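Local coordinates for Lactamase_B domain-containing protein (Pontibacter korlensis, PDB 6XFR), which probably hydrolyses beta-lactam antibiotics to substituted beta-amino acids, as a class B1 metallo-beta-lactamase that depends on zinc, at residues Trp181-Ala184 against Ile185-Leu188; Thr103-Leu106 against Ala107-Ser111. One frame throughout, in Å; residues are numbered along the deposited sequence.

Interaction 1 (Trp181-Ala184 against Ile185-Leu188); sequences WPLA and IQRL
The opening turns of helix 181-191 bring Trp181 beside Ile185, four residues on and on the same buried side. CD1 of Trp181 lies 4.0 Å from Ile185 CG1, an oblique apolar touch in which the two side chains run side by side. Trp181 is swung roughly opposite its backbone N (chi1 -150°), which carries the indole inward: NE1 bonds to Leu161 O, and the ring packs against His141, a ligand of the first zinc. Beneath these side chains the backbone is regular alpha helix, beginning with Ile185 N to Trp181 O at 3.0 Å and continuing through Arg187 N to Leu183 O at 2.9 Å. Pro182 suits a first turn, where its missing N-H costs no helical bond. The helix is the crossover of a beta-alpha-beta unit between parallel strands 155-159 and 197-200, and branched, apolar Ile185 also packs on helix 209-217, touching Leu211, Thr214 and Leu215. Ala184 is buried too, a confined position that suits its small side chain, and its O receives Leu188 N at 3.1 Å. On the more open side, the Gln186 chain runs past Pro182 O, and its OE1 approaches CD2 of exposed Leu183. Arg187 lays its alkyl chain along Leu183 O, with NH1 3.7 Å from Leu183 CB, while the same NH1 donates to Pro137 O.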
ATOM      1  N   TRP B 181      22.443 -11.615  -3.534  1.00 49.53           N
ATOM      2  CA  TRP B 181      21.095 -11.034  -3.555  1.00 33.20           C
ATOM      3  C   TRP B 181      20.033 -11.958  -4.147  1.00 35.90           C
ATOM      4  O   TRP B 181      18.983 -12.126  -3.515  1.00 36.88           O
ATOM      5  CB  TRP B 181      21.166  -9.728  -4.356  1.00 32.57           C
ATOM      6  CG  TRP B 181      20.193  -8.672  -3.935  1.00 33.24           C
ATOM      7  CD1 TRP B 181      18.965  -8.852  -3.360  1.00 27.24           C
ATOM      8  CD2 TRP B 181      20.377  -7.264  -4.056  1.00 29.73           C
ATOM      9  NE1 TRP B 181      18.383  -7.645  -3.117  1.00 28.21           N
ATOM     10  CE2 TRP B 181      19.228  -6.651  -3.540  1.00 36.97           C
ATOM     11  CE3 TRP B 181      21.410  -6.459  -4.551  1.00 32.11           C
ATOM     12  CZ2 TRP B 181      19.081  -5.261  -3.493  1.00 36.45           C
ATOM     13  CZ3 TRP B 181      21.269  -5.099  -4.505  1.00 34.98           C
ATOM     14  CH2 TRP B 181      20.111  -4.505  -3.977  1.00 35.54           C
ATOM     15  N   PRO B 182      20.262 -12.609  -5.297  1.00 45.85           N
ATOM     16  CA  PRO B 182      19.226 -13.501  -5.862  1.00 41.09           C
ATOM     17  C   PRO B 182      18.830 -14.651  -4.954  1.00 44.27           C
ATOM     18  O   PRO B 182      17.645 -14.993  -4.873  1.00 49.43           O
ATOM     19  CB  PRO B 182      19.891 -14.024  -7.142  1.00 39.23           C
ATOM     20  CG  PRO B 182      20.971 -13.057  -7.438  1.00 39.82           C
ATOM     21  CD  PRO B 182      21.462 -12.528  -6.153  1.00 38.16           C
ATOM     22  N   LEU B 183      19.791 -15.285  -4.290  1.00 45.39           N
ATOM     23  CA  LEU B 183      19.456 -16.372  -3.383  1.00 44.49           C
ATOM     24  C   LEU B 183      18.789 -15.848  -2.110  1.00 36.74           C
ATOM     25  O   LEU B 183      17.942 -16.529  -1.524  1.00 38.69           O
ATOM     26  CB  LEU B 183      20.728 -17.178  -3.081  1.00 52.30           C
ATOM     27  CG  LEU B 183      21.439 -17.590  -4.382  1.00 52.64           C
ATOM     28  CD1 LEU B 183      22.737 -18.325  -4.140  1.00 53.35           C
ATOM     29  CD2 LEU B 183      20.504 -18.417  -5.274  1.00 48.28           C
ATOM     30  N   ALA B 184      19.130 -14.639  -1.678  1.00 33.34           N
ATOM     31  CA  ALA B 184      18.449 -14.082  -0.516  1.00 36.39           C
ATOM     32  C   ALA B 184      16.970 -13.860  -0.807  1.00 37.15           C
ATOM     33  O   ALA B 184      16.116 -14.141   0.042  1.00 27.19           O
ATOM     34  CB  ALA B 184      19.123 -12.782  -0.078  1.00 40.33           C
ATOM     35  N   ILE B 185      16.644 -13.359  -2.009  1.00 39.87           N
ATOM     36  CA  ILE B 185      15.241 -13.175  -2.365  1.00 35.91           C
ATOM     37  C   ILE B 185      14.511 -14.510  -2.342  1.00 38.75           C
ATOM     38  O   ILE B 185      13.433 -14.643  -1.742  1.00 39.49           O
ATOM     39  CB  ILE B 185      15.119 -12.493  -3.743  1.00 34.66           C
ATOM     40  CG1 ILE B 185      15.586 -11.052  -3.653  1.00 24.97           C
ATOM     41  CG2 ILE B 185      13.650 -12.598  -4.274  1.00 30.05           C
ATOM     42  CD1 ILE B 185      15.001 -10.359  -2.441  1.00 26.16           C
ATOM     43  N   GLN B 186      15.120 -15.537  -2.944  1.00 36.14           N
ATOM     44  CA  GLN B 186      14.486 -16.844  -3.010  1.00 33.71           C
ATOM     45  C   GLN B 186      14.336 -17.464  -1.631  1.00 39.14           C
ATOM     46  O   GLN B 186      13.383 -18.202  -1.382  1.00 47.74           O
ATOM     47  CB  GLN B 186      15.291 -17.735  -3.941  1.00 37.76           C
ATOM     48  CG  GLN B 186      15.419 -17.106  -5.308  1.00 38.06           C
ATOM     49  CD  GLN B 186      16.273 -17.898  -6.266  1.00 44.70           C
ATOM     50  OE1 GLN B 186      17.466 -18.070  -6.056  1.00 56.13           O
ATOM     51  NE2 GLN B 186      15.659 -18.401  -7.318  1.00 45.26           N
ATOM     52  N   ARG B 187      15.242 -17.156  -0.713  1.00 39.17           N
ATOM     53  CA  ARG B 187      15.019 -17.563   0.661  1.00 36.21           C
ATOM     54  C   ARG B 187      13.758 -16.893   1.205  1.00 38.63           C
ATOM     55  O   ARG B 187      12.867 -17.565   1.746  1.00 40.60           O
ATOM     56  CB  ARG B 187      16.249 -17.210   1.496  1.00 33.32           C
ATOM     57  CG  ARG B 187      17.271 -18.315   1.620  1.00 44.68           C
ATOM     58  CD  ARG B 187      18.668 -17.803   2.009  1.00 50.02           C
ATOM     59  NE  ARG B 187      19.739 -18.714   1.570  1.00 56.84           N
ATOM     60  CZ  ARG B 187      20.864 -18.365   0.923  1.00 58.82           C
ATOM     61  NH1 ARG B 187      21.144 -17.102   0.603  1.00 51.05           N
ATOM     62  NH2 ARG B 187      21.731 -19.306   0.585  1.00 67.25           N
ATOM     63  N   LEU B 188      13.593 -15.596   0.951  1.00 27.20           N
ATOM     64  CA  LEU B 188      12.372 -14.939   1.401  1.00 24.99           C
ATOM     65  C   LEU B 188      11.138 -15.583   0.777  1.00 26.14           C
ATOM     66  O   LEU B 188      10.147 -15.856   1.471  1.00 26.24           O
ATOM     67  CB  LEU B 188      12.430 -13.465   1.049  1.00 25.21           C
ATOM     68  CG  LEU B 188      13.519 -12.663   1.742  1.00 26.34           C
ATOM     69  CD1 LEU B 188      13.338 -11.203   1.371  1.00 25.24           C
ATOM     70  CD2 LEU B 188      13.445 -12.865   3.231  1.00 26.95           C
TER

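Interaction 2 (Thr103-Leu106 against Ala107-Ser111); sequences TAIL and AAENS
Regular alpha-helical bonds step along the chain, from Ala107 N to Thr103 O (2.9 Å), from Ala108 N to Ala104 O (3.0 Å) and from Glu109 N to Ile105 O (3.0 Å). Asn110 N bonds to Ala107 O, three residues back, where the backbone leaves helical angles (phi -125° at Asn110). The side chain of Asn110 turns to the helix as well, in a hydrogen bond from ND2 to Leu106 O whose modelled length of 2.5 Å is doubtfully short at this resolution. ND2 comes in tilted about 32° from the carbonyl plane. With CG beside its own backbone N (chi1 -63°), Asn110 folds its amide back over the preceding turn, and the short, polar side chain can reach a carbonyl there. Ile105 and Glu109, one turn apart on the exposed side, lie side by side and point the same way, the CG2 branch of Ile105 3.4 Å from Glu109 OE2. The exposed position suits a charged residue such as Glu109. The intervening alanines add little bulk: Ala107 is buried, its CB close to Thr103 O, whereas Ala108 is exposed. Thr103 suits the inward face through its hydroxyl, whose OG1 is hydrogen-bonded to Asp144 OD2 and Ser100 OG. Leu106 and Asn110 both rest on Trp79, which stands between the zinc ligands His78 and His80 in sequence, and Ala104 meets Pro115. Helix 101-109 forms the crossover of a small beta-alpha-beta unit, joining strand 98-100 to its parallel neighbour 117-119.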
ATOM      1  N   THR B 103      25.652  -6.356  11.891  1.00 33.63           N
ATOM      2  CA  THR B 103      25.254  -4.970  11.732  1.00 35.25           C
ATOM      3  C   THR B 103      26.004  -4.090  12.726  1.00 39.48           C
ATOM      4  O   THR B 103      26.505  -3.018  12.363  1.00 43.71           O
ATOM      5  CB  THR B 103      23.742  -4.810  11.912  1.00 43.26           C
ATOM      6  OG1 THR B 103      23.030  -5.335  10.769  1.00 43.79           O
ATOM      7  CG2 THR B 103      23.393  -3.340  12.095  1.00 41.52           C
ATOM      8  N   ALA B 104      26.187  -4.570  13.964  1.00 33.88           N
ATOM      9  CA  ALA B 104      26.960  -3.810  14.941  1.00 35.33           C
ATOM     10  C   ALA B 104      28.416  -3.669  14.502  1.00 46.54           C
ATOM     11  O   ALA B 104      29.045  -2.621  14.707  1.00 44.96           O
ATOM     12  CB  ALA B 104      26.846  -4.467  16.311  1.00 34.94           C
ATOM     13  N   ILE B 105      28.975  -4.725  13.904  1.00 46.25           N
ATOM     14  CA  ILE B 105      30.356  -4.675  13.443  1.00 43.07           C
ATOM     15  C   ILE B 105      30.512  -3.626  12.345  1.00 50.25           C
ATOM     16  O   ILE B 105      31.400  -2.760  12.413  1.00 54.08           O
ATOM     17  CB  ILE B 105      30.825  -6.068  12.970  1.00 46.91           C
ATOM     18  CG1 ILE B 105      30.762  -7.101  14.115  1.00 46.43           C
ATOM     19  CG2 ILE B 105      32.271  -5.997  12.402  1.00 49.51           C
ATOM     20  CD1 ILE B 105      31.081  -8.566  13.693  1.00 45.27           C
ATOM     21  N   LEU B 106      29.628  -3.669  11.329  1.00 42.25           N
ATOM     22  CA  LEU B 106      29.740  -2.747  10.195  1.00 43.65           C
ATOM     23  C   LEU B 106      29.476  -1.304  10.619  1.00 43.70           C
ATOM     24  O   LEU B 106      30.105  -0.373  10.102  1.00 46.35           O
ATOM     25  CB  LEU B 106      28.791  -3.174   9.081  1.00 42.17           C
ATOM     26  CG  LEU B 106      29.156  -4.512   8.448  1.00 43.08           C
ATOM     27  CD1 LEU B 106      28.016  -5.107   7.604  1.00 41.28           C
ATOM     28  CD2 LEU B 106      30.405  -4.320   7.652  1.00 46.78           C
ATOM     29  N   ALA B 107      28.550  -1.102  11.553  1.00 41.21           N
ATOM     30  CA  ALA B 107      28.371   0.220  12.132  1.00 41.74           C
ATOM     31  C   ALA B 107      29.661   0.723  12.784  1.00 49.59           C
ATOM     32  O   ALA B 107      30.051   1.885  12.599  1.00 47.26           O
ATOM     33  CB  ALA B 107      27.227   0.183  13.141  1.00 38.86           C
ATOM     34  N   ALA B 108      30.337  -0.130  13.562  1.00 46.85           N
ATOM     35  CA  ALA B 108      31.597   0.295  14.168  1.00 54.62           C
ATOM     36  C   ALA B 108      32.648   0.656  13.110  1.00 56.71           C
ATOM     37  O   ALA B 108      33.364   1.659  13.252  1.00 57.21           O
ATOM     38  CB  ALA B 108      32.117  -0.788  15.117  1.00 48.51           C
ATOM     39  N   GLU B 109      32.728  -0.109  12.018  1.00 54.06           N
ATOM     40  CA  GLU B 109      33.725   0.186  10.989  1.00 61.09           C
ATOM     41  C   GLU B 109      33.392   1.417  10.157  1.00 63.31           C
ATOM     42  O   GLU B 109      34.254   1.887   9.411  1.00 70.08           O
ATOM     43  CB  GLU B 109      33.878  -0.995  10.032  1.00 67.46           C
ATOM     44  CG  GLU B 109      34.533  -2.204  10.630  1.00 78.77           C
ATOM     45  CD  GLU B 109      34.548  -3.381   9.675  1.00 88.91           C
ATOM     46  OE1 GLU B 109      34.809  -3.185   8.469  1.00 94.58           O
ATOM     47  OE2 GLU B 109      34.288  -4.507  10.138  1.00 92.90           O
ATOM     48  N   ASN B 110      32.193   1.978  10.295  1.00 65.41           N
ATOM     49  CA  ASN B 110      31.777   3.112   9.482  1.00 61.13           C
ATOM     50  C   ASN B 110      31.341   4.269  10.367  1.00 65.19           C
ATOM     51  O   ASN B 110      30.613   5.150   9.911  1.00 69.29           O
ATOM     52  CB  ASN B 110      30.639   2.719   8.534  1.00 53.49           C
ATOM     53  CG  ASN B 110      31.044   1.658   7.527  1.00 53.44           C
ATOM     54  OD1 ASN B 110      31.693   1.956   6.521  1.00 56.69           O
ATOM     55  ND2 ASN B 110      30.659   0.416   7.784  1.00 50.63           N
ATOM     56  N   SER B 111      31.831   4.293  11.608  1.00 65.97           N
ATOM     57  CA  SER B 111      31.562   5.354  12.580  1.00 67.48           C
ATOM     58  C   SER B 111      30.073   5.669  12.749  1.00 61.70           C
ATOM     59  O   SER B 111      29.698   6.814  13.010  1.00 63.19           O
ATOM     60  CB  SER B 111      32.337   6.622  12.214  1.00 73.49           C
ATOM     61  OG  SER B 111      33.730   6.472  12.480  1.00 75.07           O
TER

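Along the chain interaction 2 closes well before interaction 1 opens, and both belong to the same metallo-beta-lactamase domain. Their centres are 24 Å apart and their nearest atoms about 14 Å, so they do not touch. Each lies within a beta-alpha-beta crossover helix: 101-109 serves the two-stranded parallel pair 98-100 and 117-119, while 181-191 leads to edge strand 197-200 of the sheet that begins with 123-127. What they share is proximity to one metal centre. Thr103 comes within about 5 Å of the His78 side chain and Trp181 within about 4 Å of that of His141, and these histidines, with His80, bind the same zinc ion.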